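Local coordinates for protein (hdlp (histone deacetylase-like protein)) (Aquifex aeolicus, PDB 1C3P) that probably removes acetyl groups from lysine side chains as a zinc-dependent relative of the histone deacetylases, and may take part in acetoin breakdown, at residues K277-N280 / I281-V285; L308-C311 / E312-R316; A52-E55 / E56-F60; T107-T110 / V111-I114. One frame throughout, in Å; residues are numbered along the deposited sequence.

All four contacts are local: contacts 1 and 4 lie inside helices, contact 2 at a C-terminal end and contact 3 at an N-terminal start. Contact 4, in helix 98-118, is wholly buried, and its hydroxyls are tied to neighbouring residues. Contact 3 caps the short helix 54-57 nearer the surface and leans on contact 4, Ala52 CB lying 3.8 Å from Thr107 CG2. Contacts 1 and 2, both partly buried, lie on helices 272-286 and 299-314 and touch each other: Phe279 packs on Leu313 and Ile309, and a salt bridge of 3.0 Å from Arg283 NH1 to Glu312 OE1 joins the helices. The two pairs stand apart, contacts 1 and 3 being about 31 Å between centres.

Contact 1: K277-N280 / I281-V285; sequences KAFN and IVREV
Arg283 NH1 is gripped by two acceptors: Asn280 OD1, in a weak and bent hydrogen bond (3.0 Å, 132° at the hydrogen), and the carboxylate of Glu312 in the adjacent helix 299-314, in a salt bridge. The side chains of Asn280 and Arg283 lie side by side, pointing the same way, with OD1 at the guanidinium edge; their amide and guanidinium planes are 50° apart. NH2 of the same arginine reaches Glu288, its strongest polar partner, which should help fix the rotation of the flat group. Arg283 CD passes over one face of Phe279, 3.7 Å from the ring centroid, in a CH-pi contact shifted toward the CE2-CZ rim; beyond CD the bend at chi3 turns the guanidinium toward Asn280. With CG of Phe279 anti to the backbone N (chi1 172°), the ring is set beneath that methylene; Tyr291 packs edge-to-face with the same ring. Behind these side chains runs the regular ladder of the helix, from Ile281 N to Lys277 O at 2.8 Å through Glu284 N to Asn280 O at 3.0 Å. Ile281 CG1 lies 3.1 Å from Lys277 O, while Ala278 and Ile281 pack on helix 228-245. The i to i+3 and i to i+4 pairings belong to the amphipathic helix 272-286, the crossover of a beta-alpha-beta unit between parallel strands 250-254 and 290-292.

Contact 2: L308-C311 / E312-R316; sequences LIWC and ELSGR
Ser314 N to Trp310 O, at 2.8 Å, is the shortest of the backbone hydrogen bonds that carry this last turn of helix 299-314. Glu312 N and Leu313 N precede it in the same i to i+4 pattern with Leu308 O and Ile309 O. Past Ser314 the chain turns at Gly315, whose phi is positive (76°), and closes the helix in a Schellman motif: Arg316 N bonds Cys311 O (3.1 Å, 153°), while Gly315 N gives weak bonds to Glu312 O and to the same Cys311 O. Among the side chains, the polar contact is Arg316 NE to Ser314 OG, 3.2 Å, with the hydroxyl close to the guanidinium plane; Glu45 is a further, weaker partner of that hydroxyl. The aromatic contact is Ser314 CB over one face of Trp310, 4.1 Å from the five-membered ring centroid and toward its NE1-CE2 rim. CG of Trp310 is anti to the backbone N (chi1 180°), which swings the indole along the helix under the serine, and NE1 bonds Leu40 O. A leucine at Trp310 would probably leave the Leu40 carbonyl without this donor and open a gap beneath Ser314 CB. The apolar pair is Ile309 CG2 with Leu313 CD1, 4.1 Å apart. Cys311 SG makes van der Waals contact with Arg316 CG at 3.8 Å. Leu313 faces strands 4-8 and 122-125, Trp310 also rests on strand 4-8, and Ile309, Glu312 and Leu313 meet helix 272-286.

Contact 3: A52-E55 / E56-F60; sequences ATKE and ELLLF
A capping box opens the short helix 54-57: Thr53, at the N-cap, and Glu56 exchange side-chain-to-backbone hydrogen bonds. Thr53 OG1 accepts from Glu56 N at 3.1 Å, and Glu56 OE1 accepts in return from Thr53 N (2.9 Å, 164°), which approaches from above the carboxylate plane, 39° out of it. The threonine hydroxyl sits between the backbone N and the carbonyl carbon (chi1 63°), the position that turns OG1 toward the first turn, while CG of Glu56 points back past it, 3.1 Å from OG1. OE2 of Glu56 makes a salt bridge with Arg50, its strongest polar partner, so one carboxylate serves both cap and ion pair. Beyond the cap, Leu57 N bonds Thr53 O and Leu58 N bonds Lys54 O. On the inner side, Ala52 CB touches Leu57 CD2 at 3.8 Å, and both rest against helix 98-118. On another side the bent Lys54 chain crosses Leu58, CG to CD1 at 3.8 Å, and leans on helix 63-75. A valine at Glu56 would probably leave Thr53 N without its acceptor and Arg50 without its counter-charge, untying that half of the cap. The chemistry is that of a helix start: a first-turn amide, Glu56 N, and the N-cap amide, Thr53 N, find side-chain acceptors, and the negative carboxylate is likely to suit the positive end of the helix dipole.

Contact 4: T107-T110 / V111-I114; sequences TGST and VQAI
The backbone of helix 98-118 runs here as a regular alpha-helix, Val111 N and Ile114 N bonding Thr107 O and Thr110 O, and Gln112 N bonding Gly108 O at 2.9 Å. Along one flank Thr110 and Ile114 cross at a slant, Thr110 CG2 lying 4.1 Å from Ile114 CD1. The first torsion of Thr110 (chi1 -76°) sets CG2 anti to the backbone N and OG1 anti to the carbonyl carbon, which splits the threonine: CG2 meets the isoleucine, and the hydroxyl is left to Asn146 and Asn125. Ile114 CG1 lies 3.3 Å from Thr110 O, covering the carbonyl that its own N-H uses. On another flank Gln112 CG lies against Gly108 O at 3.1 Å, a neighbour with no side chain of its own. Ser109 OG, buried, is bonded by Ser49, Tyr12 and Leu105 O. Ser109, Gln112 and Ala113 face strand 4-8, and Thr107 and Ile114 touch helix 146-156. Such a buried helix, packed on strand 290-292 of the parallel sheet by Thr110, Ala113 and Ile114, its hydroxyls bonded to the surrounding strand, helix and loops, belongs to the layered alpha/beta fold of the arginase and histone deacetylase clan.

Contact 1: K277-N280 / I281-V285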
loop_
_atom_site.group_PDB
_atom_site.type_symbol
_atom_site.label_atom_id
_atom_site.label_comp_id
_atom_site.label_asym_id
_atom_site.label_seq_id
_atom_site.Cartn_x
_atom_site.Cartn_y
_atom_site.Cartn_z
ATOM N N LYS A 277 9.152 -5.173 11.596
ATOM C CA LYS A 277 9.288 -6.610 11.793
ATOM C C LYS A 277 8.381 -7.413 10.882
ATOM O O LYS A 277 8.744 -8.502 10.434
ATOM C CB LYS A 277 9.010 -7.015 13.240
ATOM C CG LYS A 277 10.151 -6.748 14.166
ATOM C CD LYS A 277 10.052 -7.652 15.383
ATOM C CE LYS A 277 10.102 -9.117 14.970
ATOM N NZ LYS A 277 10.045 -10.022 16.147
ATOM N N ALA A 278 7.195 -6.878 10.606
ATOM C CA ALA A 278 6.242 -7.566 9.732
ATOM C C ALA A 278 6.876 -7.742 8.351
ATOM O O ALA A 278 6.822 -8.814 7.730
ATOM C CB ALA A 278 4.941 -6.734 9.617
ATOM N N PHE A 279 7.482 -6.667 7.873
ATOM C CA PHE A 279 8.160 -6.666 6.581
ATOM C C PHE A 279 9.239 -7.759 6.540
ATOM O O PHE A 279 9.346 -8.522 5.570
ATOM C CB PHE A 279 8.799 -5.289 6.368
ATOM C CG PHE A 279 9.686 -5.206 5.161
ATOM C CD1 PHE A 279 9.150 -5.282 3.874
ATOM C CD2 PHE A 279 11.055 -5.015 5.309
ATOM C CE1 PHE A 279 9.981 -5.161 2.748
ATOM C CE2 PHE A 279 11.889 -4.892 4.195
ATOM C CZ PHE A 279 11.353 -4.962 2.912
ATOM N N ASN A 280 10.038 -7.829 7.598
ATOM C CA ASN A 280 11.100 -8.819 7.656
ATOM C C ASN A 280 10.608 -10.245 7.829
ATOM O O ASN A 280 11.248 -11.188 7.362
ATOM C CB ASN A 280 12.109 -8.446 8.747
ATOM C CG ASN A 280 12.885 -7.187 8.393
ATOM O OD1 ASN A 280 13.227 -6.971 7.229
ATOM N ND2 ASN A 280 13.195 -6.374 9.392
ATOM N N ILE A 281 9.468 -10.402 8.488
ATOM C CA ILE A 281 8.878 -11.723 8.656
ATOM C C ILE A 281 8.448 -12.265 7.287
ATOM O O ILE A 281 8.579 -13.460 7.014
ATOM C CB ILE A 281 7.637 -11.672 9.566
ATOM C CG1 ILE A 281 8.057 -11.419 11.013
ATOM C CG2 ILE A 281 6.860 -12.966 9.453
ATOM C CD1 ILE A 281 6.873 -11.302 11.969
ATOM N N VAL A 282 7.917 -11.395 6.433
ATOM C CA VAL A 282 7.480 -11.833 5.108
ATOM C C VAL A 282 8.700 -12.292 4.313
ATOM O O VAL A 282 8.684 -13.340 3.659
ATOM C CB VAL A 282 6.755 -10.706 4.333
ATOM C CG1 VAL A 282 6.586 -11.113 2.878
ATOM C CG2 VAL A 282 5.373 -10.459 4.948
ATOM N N ARG A 283 9.770 -11.516 4.397
ATOM C CA ARG A 283 10.990 -11.859 3.677
ATOM C C ARG A 283 11.617 -13.163 4.172
ATOM O O ARG A 283 12.214 -13.901 3.389
ATOM C CB ARG A 283 11.990 -10.718 3.794
ATOM C CG ARG A 283 11.525 -9.431 3.115
ATOM C CD ARG A 283 12.408 -8.268 3.497
ATOM N NE ARG A 283 13.742 -8.372 2.926
ATOM C CZ ARG A 283 14.821 -7.815 3.458
ATOM N NH1 ARG A 283 14.725 -7.116 4.586
ATOM N NH2 ARG A 283 15.994 -7.943 2.856
ATOM N N GLU A 284 11.489 -13.447 5.463
ATOM C CA GLU A 284 12.057 -14.686 5.996
ATOM C C GLU A 284 11.267 -15.881 5.506
ATOM O O GLU A 284 11.807 -16.974 5.378
ATOM C CB GLU A 284 12.038 -14.697 7.519
ATOM C CG GLU A 284 12.827 -13.587 8.148
ATOM C CD GLU A 284 12.706 -13.598 9.650
ATOM O OE1 GLU A 284 11.563 -13.514 10.152
ATOM O OE2 GLU A 284 13.750 -13.688 10.326
ATOM N N VAL A 285 9.982 -15.676 5.241
ATOM C CA VAL A 285 9.143 -16.770 4.785
ATOM C C VAL A 285 9.232 -16.951 3.279
ATOM O O VAL A 285 9.363 -18.070 2.797
ATOM C CB VAL A 285 7.651 -16.550 5.160
ATOM C CG1 VAL A 285 6.803 -17.693 4.623
ATOM C CG2 VAL A 285 7.491 -16.460 6.679
#

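Contact 2: L308-C311 / E312-R316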
loop_
_atom_site.group_PDB
_atom_site.type_symbol
_atom_site.label_atom_id
_atom_site.label_comp_id
_atom_site.label_asym_id
_atom_site.label_seq_id
_atom_site.Cartn_x
_atom_site.Cartn_y
_atom_site.Cartn_z
ATOM N N LEU A 308 12.195 3.458 7.837
ATOM C CA LEU A 308 12.692 2.207 8.415
ATOM C C LEU A 308 12.798 1.137 7.321
ATOM O O LEU A 308 13.765 0.361 7.264
ATOM C CB LEU A 308 11.771 1.705 9.539
ATOM C CG LEU A 308 11.698 2.555 10.811
ATOM C CD1 LEU A 308 10.825 1.861 11.880
ATOM C CD2 LEU A 308 13.126 2.759 11.338
ATOM N N ILE A 309 11.799 1.091 6.446
ATOM C CA ILE A 309 11.815 0.119 5.362
ATOM C C ILE A 309 12.995 0.391 4.436
ATOM O O ILE A 309 13.694 -0.535 4.022
ATOM C CB ILE A 309 10.534 0.188 4.504
ATOM C CG1 ILE A 309 9.308 -0.164 5.348
ATOM C CG2 ILE A 309 10.666 -0.755 3.320
ATOM C CD1 ILE A 309 9.340 -1.572 5.906
ATOM N N TRP A 310 13.220 1.658 4.099
ATOM C CA TRP A 310 14.326 1.968 3.190
ATOM C C TRP A 310 15.673 1.594 3.822
ATOM O O TRP A 310 16.544 1.021 3.157
ATOM C CB TRP A 310 14.302 3.443 2.797
ATOM C CG TRP A 310 15.414 3.805 1.880
ATOM C CD1 TRP A 310 16.441 4.664 2.147
ATOM C CD2 TRP A 310 15.689 3.236 0.586
ATOM N NE1 TRP A 310 17.340 4.661 1.106
ATOM C CE2 TRP A 310 16.904 3.794 0.136
ATOM C CE3 TRP A 310 15.028 2.309 -0.234
ATOM C CZ2 TRP A 310 17.474 3.456 -1.097
ATOM C CZ3 TRP A 310 15.591 1.971 -1.457
ATOM C CH2 TRP A 310 16.804 2.545 -1.878
ATOM N N CYS A 311 15.835 1.901 5.107
ATOM C CA CYS A 311 17.067 1.556 5.809
ATOM C C CYS A 311 17.299 0.043 5.809
ATOM O O CYS A 311 18.421 -0.398 5.580
ATOM C CB CYS A 311 17.055 2.108 7.249
ATOM S SG CYS A 311 17.266 3.917 7.394
ATOM N N GLU A 312 16.250 -0.754 6.046
ATOM C CA GLU A 312 16.381 -2.227 6.029
ATOM C C GLU A 312 16.851 -2.720 4.659
ATOM O O GLU A 312 17.792 -3.508 4.547
ATOM C CB GLU A 312 15.037 -2.919 6.284
ATOM C CG GLU A 312 14.952 -3.848 7.477
ATOM C CD GLU A 312 16.082 -4.855 7.578
ATOM O OE1 GLU A 312 16.325 -5.636 6.631
ATOM O OE2 GLU A 312 16.731 -4.862 8.639
ATOM N N LEU A 313 16.163 -2.278 3.610
ATOM C CA LEU A 313 16.498 -2.699 2.247
ATOM C C LEU A 313 17.878 -2.233 1.801
ATOM O O LEU A 313 18.632 -3.008 1.211
ATOM C CB LEU A 313 15.468 -2.165 1.249
ATOM C CG LEU A 313 14.036 -2.698 1.307
ATOM C CD1 LEU A 313 13.191 -1.942 0.296
ATOM C CD2 LEU A 313 14.028 -4.183 1.008
ATOM N N SER A 314 18.172 -0.972 2.106
ATOM C CA SER A 314 19.415 -0.288 1.741
ATOM C C SER A 314 20.621 -0.783 2.536
ATOM O O SER A 314 21.769 -0.549 2.158
ATOM C CB SER A 314 19.241 1.231 1.946
ATOM O OG SER A 314 20.389 1.959 1.556
ATOM N N GLY A 315 20.362 -1.460 3.639
ATOM C CA GLY A 315 21.451 -1.981 4.438
ATOM C C GLY A 315 22.158 -0.941 5.275
ATOM O O GLY A 315 23.358 -1.044 5.525
ATOM N N ARG A 316 21.439 0.084 5.705
ATOM C CA ARG A 316 22.086 1.080 6.537
ATOM C C ARG A 316 21.469 1.128 7.925
ATOM O O ARG A 316 20.298 0.807 8.109
ATOM C CB ARG A 316 22.020 2.450 5.882
ATOM C CG ARG A 316 20.670 3.086 5.811
ATOM C CD ARG A 316 20.839 4.411 5.091
ATOM N NE ARG A 316 21.183 4.218 3.689
ATOM C CZ ARG A 316 21.588 5.191 2.879
ATOM N NH1 ARG A 316 21.704 6.420 3.348
ATOM N NH2 ARG A 316 21.809 4.952 1.590
#

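Contact 3: A52-E55 / E56-F60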
loop_
_atom_site.group_PDB
_atom_site.type_symbol
_atom_site.label_atom_id
_atom_site.label_comp_id
_atom_site.label_asym_id
_atom_site.label_seq_id
_atom_site.Cartn_x
_atom_site.Cartn_y
_atom_site.Cartn_z
ATOM N N ALA A 52 2.790 4.991 -16.674
ATOM C CA ALA A 52 2.457 3.675 -17.205
ATOM C C ALA A 52 2.005 3.968 -18.645
ATOM O O ALA A 52 1.376 4.998 -18.894
ATOM C CB ALA A 52 1.306 3.060 -16.412
ATOM N N THR A 53 2.314 3.085 -19.594
ATOM C CA THR A 53 1.874 3.316 -20.969
ATOM C C THR A 53 0.429 2.855 -21.069
ATOM O O THR A 53 -0.048 2.140 -20.198
ATOM C CB THR A 53 2.713 2.523 -21.982
ATOM O OG1 THR A 53 2.535 1.116 -21.755
ATOM C CG2 THR A 53 4.188 2.895 -21.838
ATOM N N LYS A 54 -0.272 3.265 -22.123
ATOM C CA LYS A 54 -1.664 2.854 -22.294
ATOM C C LYS A 54 -1.730 1.326 -22.305
ATOM O O LYS A 54 -2.638 0.712 -21.732
ATOM C CB LYS A 54 -2.211 3.400 -23.619
ATOM C CG LYS A 54 -3.677 3.097 -23.866
ATOM C CD LYS A 54 -4.579 3.832 -22.898
ATOM C CE LYS A 54 -4.656 5.326 -23.207
ATOM N NZ LYS A 54 -5.362 5.605 -24.494
ATOM N N GLU A 55 -0.754 0.714 -22.956
ATOM C CA GLU A 55 -0.708 -0.740 -23.054
ATOM C C GLU A 55 -0.568 -1.385 -21.681
ATOM O O GLU A 55 -1.231 -2.371 -21.396
ATOM C CB GLU A 55 0.442 -1.158 -23.972
ATOM C CG GLU A 55 0.593 -2.650 -24.166
ATOM C CD GLU A 55 1.535 -2.992 -25.316
ATOM O OE1 GLU A 55 1.823 -4.196 -25.509
ATOM O OE2 GLU A 55 1.977 -2.062 -26.033
ATOM N N GLU A 56 0.286 -0.828 -20.830
ATOM C CA GLU A 56 0.448 -1.373 -19.491
ATOM C C GLU A 56 -0.850 -1.199 -18.702
ATOM O O GLU A 56 -1.267 -2.096 -17.965
ATOM C CB GLU A 56 1.637 -0.700 -18.796
ATOM C CG GLU A 56 2.961 -0.980 -19.532
ATOM C CD GLU A 56 4.112 -0.183 -18.983
ATOM O OE1 GLU A 56 3.839 0.928 -18.471
ATOM O OE2 GLU A 56 5.279 -0.647 -19.087
ATOM N N LEU A 57 -1.508 -0.053 -18.864
ATOM C CA LEU A 57 -2.768 0.170 -18.162
ATOM C C LEU A 57 -3.837 -0.827 -18.602
ATOM O O LEU A 57 -4.621 -1.315 -17.783
ATOM C CB LEU A 57 -3.289 1.590 -18.396
ATOM C CG LEU A 57 -2.438 2.702 -17.753
ATOM C CD1 LEU A 57 -3.036 4.075 -18.086
ATOM C CD2 LEU A 57 -2.402 2.495 -16.222
ATOM N N LEU A 58 -3.870 -1.114 -19.900
ATOM C CA LEU A 58 -4.863 -2.031 -20.439
ATOM C C LEU A 58 -4.570 -3.495 -20.134
ATOM O O LEU A 58 -5.327 -4.378 -20.543
ATOM C CB LEU A 58 -5.035 -1.801 -21.939
ATOM C CG LEU A 58 -5.504 -0.379 -22.280
ATOM C CD1 LEU A 58 -5.565 -0.207 -23.793
ATOM C CD2 LEU A 58 -6.842 -0.087 -21.637
ATOM N N LEU A 59 -3.475 -3.761 -19.429
ATOM C CA LEU A 59 -3.201 -5.136 -18.997
ATOM C C LEU A 59 -4.311 -5.501 -17.989
ATOM O O LEU A 59 -4.634 -6.673 -17.789
ATOM C CB LEU A 59 -1.839 -5.243 -18.295
ATOM C CG LEU A 59 -0.569 -5.092 -19.138
ATOM C CD1 LEU A 59 0.661 -5.043 -18.243
ATOM C CD2 LEU A 59 -0.480 -6.266 -20.131
ATOM N N PHE A 60 -4.880 -4.488 -17.330
ATOM C CA PHE A 60 -5.951 -4.726 -16.371
ATOM C C PHE A 60 -7.228 -3.911 -16.605
ATOM O O PHE A 60 -8.326 -4.465 -16.669
ATOM C CB PHE A 60 -5.477 -4.480 -14.932
ATOM C CG PHE A 60 -6.569 -4.658 -13.896
ATOM C CD1 PHE A 60 -7.210 -5.883 -13.743
ATOM C CD2 PHE A 60 -6.963 -3.594 -13.085
ATOM C CE1 PHE A 60 -8.230 -6.054 -12.801
ATOM C CE2 PHE A 60 -7.983 -3.750 -12.138
ATOM C CZ PHE A 60 -8.618 -4.993 -11.999
#

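Contact 4: T107-T110 / V111-I114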
loop_
_atom_site.group_PDB
_atom_site.type_symbol
_atom_site.label_atom_id
_atom_site.label_comp_id
_atom_site.label_asym_id
_atom_site.label_seq_id
_atom_site.Cartn_x
_atom_site.Cartn_y
_atom_site.Cartn_z
ATOM N N THR A 107 1.620 4.034 -11.101
ATOM C CA THR A 107 1.488 2.717 -11.739
ATOM C C THR A 107 2.701 2.387 -12.599
ATOM O O THR A 107 3.182 1.249 -12.599
ATOM C CB THR A 107 0.185 2.667 -12.553
ATOM O OG1 THR A 107 -0.907 2.897 -11.646
ATOM C CG2 THR A 107 0.011 1.315 -13.274
ATOM N N GLY A 108 3.202 3.367 -13.337
ATOM C CA GLY A 108 4.384 3.110 -14.125
ATOM C C GLY A 108 5.510 2.753 -13.159
ATOM O O GLY A 108 6.369 1.930 -13.480
ATOM N N SER A 109 5.506 3.363 -11.970
ATOM C CA SER A 109 6.541 3.100 -10.963
ATOM C C SER A 109 6.487 1.655 -10.447
ATOM O O SER A 109 7.502 1.078 -10.013
ATOM C CB SER A 109 6.411 4.098 -9.805
ATOM O OG SER A 109 6.641 5.425 -10.256
ATOM N N THR A 110 5.298 1.066 -10.475
ATOM C CA THR A 110 5.154 -0.318 -10.059
ATOM C C THR A 110 5.708 -1.223 -11.140
ATOM O O THR A 110 6.330 -2.233 -10.826
ATOM C CB THR A 110 3.692 -0.656 -9.754
ATOM O OG1 THR A 110 3.365 -0.093 -8.477
ATOM C CG2 THR A 110 3.458 -2.181 -9.766
ATOM N N VAL A 111 5.509 -0.861 -12.410
ATOM C CA VAL A 111 6.069 -1.671 -13.472
ATOM C C VAL A 111 7.600 -1.556 -13.378
ATOM O O VAL A 111 8.325 -2.543 -13.540
ATOM C CB VAL A 111 5.577 -1.217 -14.878
ATOM C CG1 VAL A 111 6.301 -2.017 -15.950
ATOM C CG2 VAL A 111 4.071 -1.442 -15.006
ATOM N N GLN A 112 8.097 -0.354 -13.096
ATOM C CA GLN A 112 9.538 -0.162 -12.950
ATOM C C GLN A 112 10.064 -1.003 -11.797
ATOM O O GLN A 112 11.132 -1.596 -11.890
ATOM C CB GLN A 112 9.867 1.312 -12.711
ATOM C CG GLN A 112 9.476 2.208 -13.868
ATOM C CD GLN A 112 9.770 3.656 -13.593
ATOM O OE1 GLN A 112 10.858 4.162 -13.909
ATOM N NE2 GLN A 112 8.814 4.336 -12.977
ATOM N N ALA A 113 9.331 -1.041 -10.690
ATOM C CA ALA A 113 9.769 -1.861 -9.562
ATOM C C ALA A 113 9.865 -3.320 -10.003
ATOM O O ALA A 113 10.796 -4.039 -9.641
ATOM C CB ALA A 113 8.797 -1.741 -8.409
ATOM N N ILE A 114 8.891 -3.771 -10.773
ATOM C CA ILE A 114 8.939 -5.151 -11.229
ATOM C C ILE A 114 10.102 -5.359 -12.195
ATOM O O ILE A 114 10.803 -6.384 -12.126
ATOM C CB ILE A 114 7.631 -5.565 -11.885
ATOM C CG1 ILE A 114 6.513 -5.537 -10.824
ATOM C CG2 ILE A 114 7.768 -6.981 -12.456
ATOM C CD1 ILE A 114 5.090 -5.603 -11.429
#